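Long-range contacts in p-47 protein (Clostridium botulinum E1 str. 'BoNT E Beluga', PDB 5WIX), which is of unknown function but has a TULIP-domain fold resembling bactericidal/permeability-increasing protein, so that a role in binding lipid-like ligands is conceivable: residues 107-112 against 122-127; 292-296 against 320-324; 225-229 against 427-431; 251-256 against 390-395. One frame throughout, in Å; residues are numbered along the deposited sequence.

Contact 1: 107-112 against 122-127; sequences IKLDFF and ELKFSF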
loop_
_atom_site.group_PDB
_atom_site.type_symbol
_atom_site.label_atom_id
_atom_site.label_comp_id
_atom_site.label_asym_id
_atom_site.label_seq_id
_atom_site.Cartn_x
_atom_site.Cartn_y
_atom_site.Cartn_z
ATOM N N ILE A 107 21.680 9.277 -8.938
ATOM C CA ILE A 107 22.095 7.873 -8.946
ATOM C C ILE A 107 20.927 6.882 -9.062
ATOM O O ILE A 107 19.786 7.200 -8.716
ATOM C CB ILE A 107 22.887 7.516 -7.676
ATOM C CG1 ILE A 107 23.760 8.678 -7.231
ATOM C CG2 ILE A 107 23.761 6.311 -7.925
ATOM C CD1 ILE A 107 24.792 8.277 -6.208
ATOM N N LYS A 108 21.239 5.679 -9.551
ATOM C CA LYS A 108 20.258 4.619 -9.735
ATOM C C LYS A 108 20.164 3.669 -8.534
ATOM O O LYS A 108 21.174 3.245 -7.948
ATOM C CB LYS A 108 20.574 3.809 -10.999
ATOM C CG LYS A 108 19.672 2.588 -11.182
ATOM C CD LYS A 108 20.051 1.747 -12.391
ATOM C CE LYS A 108 19.455 2.322 -13.658
ATOM N NZ LYS A 108 19.396 1.304 -14.737
ATOM N N LEU A 109 18.930 3.349 -8.172
ATOM C CA LEU A 109 18.680 2.269 -7.244
ATOM C C LEU A 109 18.091 1.076 -7.986
ATOM O O LEU A 109 17.339 1.227 -8.958
ATOM C CB LEU A 109 17.736 2.714 -6.145
ATOM C CG LEU A 109 18.204 3.943 -5.387
ATOM C CD1 LEU A 109 17.264 4.196 -4.230
ATOM C CD2 LEU A 109 19.616 3.720 -4.904
ATOM N N ASP A 110 18.449 -0.119 -7.542
ATOM C CA ASP A 110 17.795 -1.310 -8.057
ATOM C C ASP A 110 17.685 -2.350 -6.957
ATOM O O ASP A 110 18.319 -2.233 -5.902
ATOM C CB ASP A 110 18.540 -1.871 -9.266
ATOM C CG ASP A 110 17.604 -2.532 -10.256
ATOM O OD1 ASP A 110 16.534 -3.010 -9.809
ATOM O OD2 ASP A 110 17.924 -2.570 -11.467
ATOM N N PHE A 111 16.865 -3.361 -7.192
ATOM C CA PHE A 111 16.678 -4.388 -6.181
ATOM C C PHE A 111 17.730 -5.477 -6.358
ATOM O O PHE A 111 18.051 -5.860 -7.483
ATOM C CB PHE A 111 15.254 -4.941 -6.251
ATOM C CG PHE A 111 14.187 -3.875 -6.113
ATOM C CD1 PHE A 111 13.926 -3.281 -4.877
ATOM C CD2 PHE A 111 13.463 -3.443 -7.226
ATOM C CE1 PHE A 111 12.939 -2.279 -4.751
ATOM C CE2 PHE A 111 12.477 -2.446 -7.113
ATOM C CZ PHE A 111 12.213 -1.865 -5.879
ATOM N N PHE A 112 18.288 -5.934 -5.238
ATOM C CA PHE A 112 19.351 -6.941 -5.221
ATOM C C PHE A 112 18.921 -8.148 -4.387
ATOM O O PHE A 112 18.659 -8.015 -3.189
ATOM C CB PHE A 112 20.655 -6.348 -4.658
ATOM C CG PHE A 112 21.474 -5.589 -5.665
ATOM C CD1 PHE A 112 22.842 -5.812 -5.777
ATOM C CD2 PHE A 112 20.884 -4.658 -6.497
ATOM C CE1 PHE A 112 23.605 -5.116 -6.700
ATOM C CE2 PHE A 112 21.632 -3.967 -7.423
ATOM C CZ PHE A 112 22.998 -4.195 -7.527
ATOM N N GLU A 122 16.292 -6.934 -1.955
ATOM C CA GLU A 122 16.880 -5.850 -1.166
ATOM C C GLU A 122 17.226 -4.609 -2.004
ATOM O O GLU A 122 17.866 -4.710 -3.050
ATOM C CB GLU A 122 18.127 -6.377 -0.453
ATOM C CG GLU A 122 18.833 -5.368 0.413
ATOM C CD GLU A 122 19.958 -5.991 1.216
ATOM O OE1 GLU A 122 19.817 -7.162 1.633
ATOM O OE2 GLU A 122 20.989 -5.312 1.421
ATOM N N LEU A 123 16.800 -3.437 -1.545
ATOM C CA LEU A 123 16.979 -2.222 -2.334
ATOM C C LEU A 123 18.241 -1.460 -1.924
ATOM O O LEU A 123 18.350 -0.960 -0.801
ATOM C CB LEU A 123 15.750 -1.318 -2.219
ATOM C CG LEU A 123 15.829 -0.062 -3.084
ATOM C CD1 LEU A 123 16.146 -0.418 -4.524
ATOM C CD2 LEU A 123 14.550 0.741 -3.016
ATOM N N LYS A 124 19.194 -1.379 -2.849
ATOM C CA LYS A 124 20.484 -0.757 -2.578
ATOM C C LYS A 124 20.831 0.213 -3.698
ATOM O O LYS A 124 20.098 0.299 -4.685
ATOM C CB LYS A 124 21.578 -1.826 -2.430
ATOM C CG LYS A 124 21.296 -2.857 -1.335
ATOM C CD LYS A 124 22.565 -3.549 -0.824
ATOM C CE LYS A 124 23.171 -4.492 -1.859
ATOM N NZ LYS A 124 24.499 -5.028 -1.424
ATOM N N PHE A 125 21.925 0.956 -3.536
ATOM C CA PHE A 125 22.508 1.738 -4.637
ATOM C C PHE A 125 23.005 0.822 -5.745
ATOM O O PHE A 125 23.341 -0.330 -5.474
ATOM C CB PHE A 125 23.681 2.554 -4.142
ATOM C CG PHE A 125 23.316 3.858 -3.511
ATOM C CD1 PHE A 125 22.801 4.898 -4.275
ATOM C CD2 PHE A 125 23.570 4.077 -2.162
ATOM C CE1 PHE A 125 22.503 6.134 -3.692
ATOM C CE2 PHE A 125 23.282 5.305 -1.573
ATOM C CZ PHE A 125 22.748 6.337 -2.340
ATOM N N SER A 126 23.105 1.313 -6.978
ATOM C CA SER A 126 23.705 0.478 -8.026
ATOM C C SER A 126 24.414 1.263 -9.129
ATOM O O SER A 126 23.771 1.931 -9.936
ATOM C CB SER A 126 22.642 -0.433 -8.659
ATOM O OG SER A 126 21.936 0.219 -9.702
ATOM N N PHE A 127 25.739 1.160 -9.176
ATOM C CA PHE A 127 26.497 1.824 -10.235
ATOM C C PHE A 127 27.152 0.793 -11.146
ATOM O O PHE A 127 28.379 0.707 -11.231
ATOM C CB PHE A 127 27.571 2.771 -9.679
ATOM C CG PHE A 127 27.336 3.219 -8.266
ATOM C CD1 PHE A 127 26.163 3.846 -7.899
ATOM C CD2 PHE A 127 28.319 3.043 -7.306
ATOM C CE1 PHE A 127 25.964 4.258 -6.585
ATOM C CE2 PHE A 127 28.124 3.454 -6.000
ATOM C CZ PHE A 127 26.947 4.066 -5.642
#
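Glu122 N donates to Phe112 O over 2.9 Å, one of the backbone hydrogen bonds that lace the antiparallel strands running through 107-112 and 122-127. Asp110 and Lys124 form a longer pair: Lys124 N reaches Asp110 O over 3.3 Å in a nearly straight bond (168°), while the return bond from Asp110 N is weak. Past the regular ladder, Ser126 N still finds Lys108 O at 2.9 Å.

Among the apolar contacts, Phe111 and Leu123 share one face of the sheet. The first torsion of Leu123 (chi1 -177°) points its branch toward 107-112, where CD1 meets Phe111 CD1 at 3.6 Å and also touches Leu109 CB. A second group lies toward the other end: Leu109 CD2 touches Phe125 CD1 at 3.5 Å, and Ile107 CG2 meets the edge of the Phe127 ring. On the face opposite Phe111 and Leu123, the Phe112 side chain crosses that of Lys124 at about a right angle, with Ser126 CB beside the far end of the ring.

The two strands form the hairpin 104-113/120-125. Strand 78-85 pairs with its first arm and strand 174-177 with its second, while Phe190 and Phe192 of strand 187-195 cover the Phe111-Leu123 face.

Contact 2: 292-296 against 320-324; sequences ALYYY and VKLTG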
loop_
_atom_site.group_PDB
_atom_site.type_symbol
_atom_site.label_atom_id
_atom_site.label_comp_id
_atom_site.label_asym_id
_atom_site.label_seq_id
_atom_site.Cartn_x
_atom_site.Cartn_y
_atom_site.Cartn_z
ATOM N N ALA A 292 -43.341 -19.242 17.735
ATOM C CA ALA A 292 -42.953 -20.593 18.153
ATOM C C ALA A 292 -42.119 -21.330 17.116
ATOM O O ALA A 292 -41.648 -22.439 17.375
ATOM C CB ALA A 292 -44.197 -21.417 18.500
ATOM N N LEU A 293 -41.914 -20.719 15.953
ATOM C CA LEU A 293 -41.208 -21.413 14.874
ATOM C C LEU A 293 -39.906 -20.748 14.376
ATOM O O LEU A 293 -39.787 -19.519 14.371
ATOM C CB LEU A 293 -42.156 -21.595 13.695
ATOM C CG LEU A 293 -43.211 -22.663 13.953
ATOM C CD1 LEU A 293 -44.481 -22.063 14.557
ATOM C CD2 LEU A 293 -43.507 -23.371 12.662
ATOM N N TYR A 294 -38.946 -21.580 13.959
ATOM C CA TYR A 294 -37.711 -21.128 13.319
ATOM C C TYR A 294 -37.881 -20.930 11.808
ATOM O O TYR A 294 -38.378 -21.819 11.108
ATOM C CB TYR A 294 -36.565 -22.119 13.584
ATOM C CG TYR A 294 -35.960 -21.977 14.971
ATOM C CD1 TYR A 294 -34.805 -21.215 15.186
ATOM C CD2 TYR A 294 -36.552 -22.576 16.068
ATOM C CE1 TYR A 294 -34.269 -21.079 16.471
ATOM C CE2 TYR A 294 -36.022 -22.441 17.337
ATOM C CZ TYR A 294 -34.890 -21.696 17.532
ATOM O OH TYR A 294 -34.386 -21.591 18.802
ATOM N N TYR A 295 -37.457 -19.766 11.305
ATOM C CA TYR A 295 -37.475 -19.518 9.867
ATOM C C TYR A 295 -36.039 -19.367 9.346
ATOM O O TYR A 295 -35.134 -19.013 10.104
ATOM C CB TYR A 295 -38.338 -18.301 9.549
ATOM C CG TYR A 295 -39.759 -18.418 10.093
ATOM C CD1 TYR A 295 -40.824 -18.746 9.259
ATOM C CD2 TYR A 295 -40.031 -18.191 11.448
ATOM C CE1 TYR A 295 -42.120 -18.850 9.761
ATOM C CE2 TYR A 295 -41.310 -18.287 11.956
ATOM C CZ TYR A 295 -42.360 -18.622 11.114
ATOM O OH TYR A 295 -43.637 -18.723 11.641
ATOM N N TYR A 296 -35.834 -19.682 8.066
ATOM C CA TYR A 296 -34.500 -19.802 7.476
ATOM C C TYR A 296 -34.445 -19.126 6.128
ATOM O O TYR A 296 -34.444 -19.796 5.089
ATOM C CB TYR A 296 -34.098 -21.263 7.296
ATOM C CG TYR A 296 -33.819 -22.017 8.567
ATOM C CD1 TYR A 296 -32.521 -22.229 8.990
ATOM C CD2 TYR A 296 -34.855 -22.528 9.342
ATOM C CE1 TYR A 296 -32.253 -22.925 10.149
ATOM C CE2 TYR A 296 -34.601 -23.234 10.518
ATOM C CZ TYR A 296 -33.294 -23.431 10.915
ATOM O OH TYR A 296 -33.016 -24.125 12.079
ATOM N N VAL A 320 -38.121 -15.699 2.263
ATOM C CA VAL A 320 -38.183 -16.541 3.448
ATOM C C VAL A 320 -39.469 -17.365 3.444
ATOM O O VAL A 320 -40.571 -16.813 3.464
ATOM C CB VAL A 320 -38.088 -15.712 4.744
ATOM C CG1 VAL A 320 -38.971 -14.486 4.670
ATOM C CG2 VAL A 320 -38.456 -16.568 5.931
ATOM N N LYS A 321 -39.341 -18.688 3.392
ATOM C CA LYS A 321 -40.539 -19.542 3.368
ATOM C C LYS A 321 -41.134 -19.723 4.766
ATOM O O LYS A 321 -40.411 -19.767 5.772
ATOM C CB LYS A 321 -40.220 -20.906 2.733
ATOM C CG LYS A 321 -39.868 -20.801 1.239
ATOM C CD LYS A 321 -39.190 -22.053 0.673
ATOM C CE LYS A 321 -39.069 -21.961 -0.854
ATOM N NZ LYS A 321 -40.413 -22.044 -1.532
ATOM N N LEU A 322 -42.459 -19.795 4.820
ATOM C CA LEU A 322 -43.175 -20.016 6.077
ATOM C C LEU A 322 -43.196 -21.487 6.473
ATOM O O LEU A 322 -43.809 -22.306 5.785
ATOM C CB LEU A 322 -44.606 -19.512 5.965
ATOM C CG LEU A 322 -44.744 -18.006 6.062
ATOM C CD1 LEU A 322 -46.214 -17.640 6.028
ATOM C CD2 LEU A 322 -44.106 -17.586 7.348
ATOM N N THR A 323 -42.535 -21.816 7.576
ATOM C CA THR A 323 -42.419 -23.202 7.997
ATOM C C THR A 323 -43.811 -23.755 8.324
ATOM O O THR A 323 -44.495 -23.229 9.199
ATOM C CB THR A 323 -41.460 -23.326 9.209
ATOM O OG1 THR A 323 -41.772 -22.314 10.174
ATOM C CG2 THR A 323 -40.007 -23.129 8.768
ATOM N N GLY A 324 -44.247 -24.780 7.589
ATOM C CA GLY A 324 -45.560 -25.370 7.802
ATOM C C GLY A 324 -46.550 -24.991 6.724
ATOM O O GLY A 324 -47.607 -25.596 6.598
#
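Thr323 OG1 is the polar atom on which side chains of 292-296 converge, though by contact and not by hydrogen bonding. Leu293 CD2 lies 3.2 Å from Thr323 OG1, the two side chains sliding past each other in opposite directions. The same oxygen sits over one face of the Tyr295 ring, displaced toward its rim and 3.5 Å from Tyr295 CE1. With chi1 at 46°, Thr323 holds OG1 between its own N and carbonyl carbon and turns CG2 toward the backbone oxygen of Tyr294.

Tyr295 carries most of the remaining contact. Its CG is anti to the carbonyl carbon (chi1 -55°), and the ring reaches over to the backbone and side chains of 321-323. Lys321 O lies at the ring edge, in plane, 3.7 Å from Tyr295 CD1. The Leu322 side chain crosses that of Tyr295 obliquely, CD2 lying 3.4 Å from Tyr295 CE1, while Val320 CG2 packs on Tyr295 CB at 4.0 Å.

Val375, Ala376 and Val379 of helix 370-390 cover the side of the sheet bearing Val320, Leu322 and Tyr295. The axes of 293-295 and 320-322 run 8.1 Å apart at an angle of 153°, so side chains bridge the splayed open end of an antiparallel hairpin. A long helix lying against such a curved antiparallel sheet is characteristic of TULIP domains.

Contact 3: 225-229 against 427-431; sequences SSILS and CIQGN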
loop_
_atom_site.group_PDB
_atom_site.type_symbol
_atom_site.label_atom_id
_atom_site.label_comp_id
_atom_site.label_asym_id
_atom_site.label_seq_id
_atom_site.Cartn_x
_atom_site.Cartn_y
_atom_site.Cartn_z
ATOM N N SER A 225 0.060 11.812 -3.497
ATOM C CA SER A 225 0.735 12.418 -2.361
ATOM C C SER A 225 -0.050 12.178 -1.077
ATOM O O SER A 225 0.461 12.400 0.017
ATOM C CB SER A 225 0.942 13.917 -2.585
ATOM O OG SER A 225 -0.063 14.669 -1.929
ATOM N N SER A 226 -1.292 11.722 -1.209
ATOM C CA SER A 226 -2.104 11.370 -0.045
ATOM C C SER A 226 -1.406 10.340 0.832
ATOM O O SER A 226 -1.612 10.346 2.054
ATOM C CB SER A 226 -3.481 10.846 -0.476
ATOM O OG SER A 226 -4.292 10.447 0.634
ATOM N N ILE A 227 -0.574 9.486 0.220
ATOM C CA ILE A 227 0.017 8.339 0.922
ATOM C C ILE A 227 0.711 8.741 2.219
ATOM O O ILE A 227 0.593 8.046 3.235
ATOM C CB ILE A 227 1.023 7.579 0.037
ATOM C CG1 ILE A 227 0.332 7.083 -1.222
ATOM C CG2 ILE A 227 1.559 6.354 0.765
ATOM C CD1 ILE A 227 1.139 6.067 -1.978
ATOM N N LEU A 228 1.407 9.878 2.182
ATOM C CA LEU A 228 2.032 10.448 3.371
ATOM C C LEU A 228 1.194 11.599 3.928
ATOM O O LEU A 228 0.284 12.081 3.259
ATOM C CB LEU A 228 3.435 10.934 3.044
ATOM C CG LEU A 228 4.365 9.954 2.320
ATOM C CD1 LEU A 228 5.620 10.667 1.707
ATOM C CD2 LEU A 228 4.751 8.800 3.254
ATOM N N SER A 229 1.501 12.027 5.155
ATOM C CA SER A 229 0.875 13.204 5.778
ATOM C C SER A 229 1.823 13.852 6.772
ATOM O O SER A 229 2.888 13.307 7.056
ATOM C CB SER A 229 -0.422 12.830 6.480
ATOM O OG SER A 229 -1.304 12.229 5.553
ATOM N N CYS A 427 -5.694 3.000 2.829
ATOM C CA CYS A 427 -4.402 3.590 3.124
ATOM C C CYS A 427 -4.073 3.473 4.588
ATOM O O CYS A 427 -4.865 3.875 5.461
ATOM C CB CYS A 427 -4.368 5.062 2.708
ATOM S SG CYS A 427 -2.816 5.938 3.146
ATOM N N ILE A 428 -2.890 2.931 4.850
ATOM C CA ILE A 428 -2.378 2.804 6.208
ATOM C C ILE A 428 -1.143 3.706 6.328
ATOM O O ILE A 428 -0.347 3.742 5.397
ATOM C CB ILE A 428 -2.023 1.335 6.544
ATOM C CG1 ILE A 428 -3.251 0.448 6.374
ATOM C CG2 ILE A 428 -1.485 1.230 7.946
ATOM C CD1 ILE A 428 -2.988 -1.078 6.443
ATOM N N GLN A 429 -1.004 4.408 7.455
ATOM C CA GLN A 429 0.074 5.364 7.701
ATOM C C GLN A 429 0.672 5.189 9.095
ATOM O O GLN A 429 -0.047 4.885 10.048
ATOM C CB GLN A 429 -0.418 6.813 7.571
ATOM C CG GLN A 429 -0.852 7.260 6.182
ATOM C CD GLN A 429 -1.460 8.653 6.192
ATOM O OE1 GLN A 429 -1.888 9.166 7.250
ATOM N NE2 GLN A 429 -1.498 9.286 5.017
ATOM N N GLY A 430 1.976 5.434 9.228
ATOM C CA GLY A 430 2.633 5.258 10.515
ATOM C C GLY A 430 3.989 5.917 10.660
ATOM O O GLY A 430 4.480 6.538 9.723
ATOM N N ASN A 431 4.576 5.780 11.851
ATOM C CA ASN A 431 5.925 6.271 12.160
ATOM C C ASN A 431 6.859 5.143 12.619
ATOM O O ASN A 431 6.507 4.369 13.514
ATOM C CB ASN A 431 5.894 7.347 13.269
ATOM C CG ASN A 431 4.942 8.499 12.972
ATOM O OD1 ASN A 431 4.684 8.831 11.816
ATOM N ND2 ASN A 431 4.422 9.117 14.031
#
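Gln429 reaches from its strand to the loop 225-229 and bonds there through a single atom, NE2. One hydrogen bond goes to Ile227 O at 3.0 Å, with an N-H...O angle of 145°; the amide nitrogen stands well above the plane of that carbonyl, away from its lone pairs. The other goes to Ser229 OG, also 3.0 Å from Gln429 NE2 and bent to 137°. Both acceptors are tilted from the amide plane, the hydroxyl somewhat more than the carbonyl oxygen. Ser226 O is also close, 3.1 Å from the same NE2. Next to this cluster, Cys427 SG lies 4.0 Å from Ile227 O.

The reach of Gln429 comes from its side chain: CG is anti to the carbonyl carbon, and an extended chain (chi2 174°) carries the amide out to the loop. The Ser229 hydroxyl also donates to Leu228 O at 2.8 Å, from above the carbonyl plane. With its proton directed there, the hydroxyl oxygen acts as acceptor for Gln429 NE2. Farther out, Gln429 is held by backbone bonds to Thr418 and Asn419 of strand 414-422, while Ile227 and Cys427 both rest on Leu237 of strand 234-238.

A buried carboxamide thus donates to a backbone carbonyl and a hydroxyl on a loop without regular secondary structure. The link is between neutral groups: it joins loop to sheet through bent hydrogen bonds, with no charged group taking part.

Contact 4: 251-256 against 390-395; sequences KLSSNM and SLAFEL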
loop_
_atom_site.group_PDB
_atom_site.type_symbol
_atom_site.label_atom_id
_atom_site.label_comp_id
_atom_site.label_asym_id
_atom_site.label_seq_id
_atom_site.Cartn_x
_atom_site.Cartn_y
_atom_site.Cartn_z
ATOM N N LYS A 251 -14.314 -10.779 6.512
ATOM C CA LYS A 251 -15.121 -10.551 7.713
ATOM C C LYS A 251 -16.617 -10.765 7.423
ATOM O O LYS A 251 -17.255 -11.622 8.027
ATOM C CB LYS A 251 -14.892 -9.153 8.273
ATOM C CG LYS A 251 -15.626 -8.894 9.586
ATOM C CD LYS A 251 -15.293 -9.931 10.653
ATOM C CE LYS A 251 -16.172 -9.756 11.891
ATOM N NZ LYS A 251 -16.124 -10.933 12.812
ATOM N N LEU A 252 -17.139 -9.978 6.488
ATOM C CA LEU A 252 -18.526 -10.014 6.038
ATOM C C LEU A 252 -19.008 -11.423 5.811
ATOM O O LEU A 252 -20.023 -11.853 6.363
ATOM C CB LEU A 252 -18.669 -9.218 4.727
ATOM C CG LEU A 252 -19.991 -9.203 3.959
ATOM C CD1 LEU A 252 -20.966 -8.269 4.648
ATOM C CD2 LEU A 252 -19.797 -8.777 2.515
ATOM N N SER A 253 -18.252 -12.156 5.010
ATOM C CA SER A 253 -18.667 -13.478 4.567
ATOM C C SER A 253 -18.706 -14.530 5.702
ATOM O O SER A 253 -19.052 -15.691 5.478
ATOM C CB SER A 253 -17.729 -13.931 3.462
ATOM O OG SER A 253 -16.503 -14.363 4.016
ATOM N N SER A 254 -18.350 -14.113 6.911
ATOM C CA SER A 254 -18.368 -14.967 8.087
ATOM C C SER A 254 -19.198 -14.279 9.146
ATOM O O SER A 254 -19.052 -14.551 10.335
ATOM C CB SER A 254 -16.958 -15.211 8.630
ATOM O OG SER A 254 -16.563 -14.164 9.520
ATOM N N ASN A 255 -20.030 -13.341 8.717
ATOM C CA ASN A 255 -20.860 -12.629 9.670
ATOM C C ASN A 255 -22.325 -12.969 9.474
ATOM O O ASN A 255 -23.203 -12.250 9.985
ATOM C CB ASN A 255 -20.674 -11.120 9.539
ATOM C CG ASN A 255 -20.769 -10.418 10.874
ATOM O OD1 ASN A 255 -20.214 -10.909 11.880
ATOM N ND2 ASN A 255 -21.489 -9.278 10.911
ATOM N N MET A 256 -22.586 -14.053 8.736
ATOM C CA MET A 256 -23.939 -14.327 8.275
ATOM C C MET A 256 -24.438 -15.745 8.584
ATOM O O MET A 256 -25.330 -16.270 7.914
ATOM C CB MET A 256 -24.024 -14.044 6.769
ATOM C CG MET A 256 -23.969 -12.576 6.449
ATOM S SD MET A 256 -24.115 -12.237 4.669
ATOM C CE MET A 256 -23.219 -13.627 4.051
ATOM N N SER A 390 -26.036 -7.683 10.083
ATOM C CA SER A 390 -24.827 -8.455 9.784
ATOM C C SER A 390 -23.834 -7.618 9.015
ATOM O O SER A 390 -22.682 -8.009 8.865
ATOM C CB SER A 390 -25.147 -9.705 8.961
ATOM O OG SER A 390 -25.430 -9.336 7.616
ATOM N N LEU A 391 -24.317 -6.500 8.482
ATOM C CA LEU A 391 -23.485 -5.539 7.783
ATOM C C LEU A 391 -22.747 -4.569 8.714
ATOM O O LEU A 391 -22.142 -3.614 8.240
ATOM C CB LEU A 391 -24.335 -4.722 6.820
ATOM C CG LEU A 391 -25.042 -5.580 5.791
ATOM C CD1 LEU A 391 -25.744 -4.689 4.763
ATOM C CD2 LEU A 391 -24.046 -6.507 5.112
ATOM N N ALA A 392 -22.820 -4.792 10.025
ATOM C CA ALA A 392 -22.237 -3.850 10.974
ATOM C C ALA A 392 -21.283 -4.541 11.918
ATOM O O ALA A 392 -21.647 -4.922 13.026
ATOM C CB ALA A 392 -23.307 -3.130 11.755
ATOM N N PHE A 393 -20.040 -4.634 11.475
ATOM C CA PHE A 393 -19.010 -5.386 12.155
ATOM C C PHE A 393 -17.705 -4.591 12.270
ATOM O O PHE A 393 -17.655 -3.410 11.931
ATOM C CB PHE A 393 -18.770 -6.685 11.388
ATOM C CG PHE A 393 -18.701 -6.491 9.911
ATOM C CD1 PHE A 393 -17.499 -6.084 9.300
ATOM C CD2 PHE A 393 -19.839 -6.651 9.131
ATOM C CE1 PHE A 393 -17.422 -5.879 7.916
ATOM C CE2 PHE A 393 -19.785 -6.455 7.752
ATOM C CZ PHE A 393 -18.563 -6.061 7.143
ATOM N N GLU A 394 -16.654 -5.268 12.731
ATOM C CA GLU A 394 -15.322 -4.694 12.917
ATOM C C GLU A 394 -14.278 -5.674 12.391
ATOM O O GLU A 394 -14.289 -6.837 12.791
ATOM C CB GLU A 394 -15.060 -4.370 14.409
ATOM C CG GLU A 394 -13.572 -4.242 14.802
ATOM C CD GLU A 394 -13.344 -3.812 16.258
ATOM O OE1 GLU A 394 -13.649 -2.643 16.620
ATOM O OE2 GLU A 394 -12.824 -4.647 17.036
ATOM N N LEU A 395 -13.369 -5.218 11.519
ATOM C CA LEU A 395 -12.347 -6.110 10.953
ATOM C C LEU A 395 -11.375 -6.554 12.044
ATOM O O LEU A 395 -11.340 -5.976 13.135
ATOM C CB LEU A 395 -11.596 -5.443 9.810
ATOM C CG LEU A 395 -12.314 -4.738 8.650
ATOM C CD1 LEU A 395 -11.237 -4.233 7.632
ATOM C CD2 LEU A 395 -13.358 -5.608 7.960
#
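Phe393 projects its ring among Lys251, Leu252 and Asn255, which meet it from different directions. Its CG lies between its own N and carbonyl carbon (chi1 44°), turning the ring toward the end of helix 240-252. The aliphatic chain of Lys251 runs past the ring in the opposite sense and brings CG to 3.4 Å from Phe393 CD1; bent at chi2, it then carries CE close to Glu394 O. Leu252 stands across the far end of the ring: its backbone N lies over one face, offset toward the rim, and its CD1 is 3.8 Å from Phe393 CE2. That same methyl meets Leu391 CD2 at 3.6 Å, the two leucine side chains lying side by side and pointing the same way.

Asn255 supplies the polar link. Its ND2 donates to Ser390 O over 2.7 Å in a nearly straight bond (167°), with the acceptor lying in the amide plane, and it also sits close to Phe393 CD2. Ser390 packs its CB and OG on Met256 CG, while its hydroxyl bonds to Phe387 O within helix 370-390.

A type I beta turn from Leu252 to Asn255, closed by Asn255 N bonding to Leu252 O at 2.8 Å, presents the asparagine to this carbonyl. The turn after helix 240-252 thus meets the loop after helix 370-390, whose Phe393 and Leu395 bond by their backbones to Phe351 and Val349 of strand 348-363, in a BPI-like fold where long helices pack on curved antiparallel sheets.

In the fold
The contacts are spread along an elongated molecule. Contacts 1 and 2 lie on opposite sides of the chain's centre, with centres about 66 Å apart; contact 3, about 9 Å from that centre, and contact 4 fall between these extremes. Contact 1 closes first along the chain. Contact 3 then spans a long loop that encloses contact 4, which in turn encloses contact 2. Contacts 2 and 4 share helix 370-390, which covers the sheet at contact 2 and ends at contact 4, their centres about 24 Å apart. Contacts 1 and 2 join neighbouring strands of hairpins in two separate sheets, while contacts 3 and 4 bring sequence-distant parts together between them, contact 3 on a third sheet.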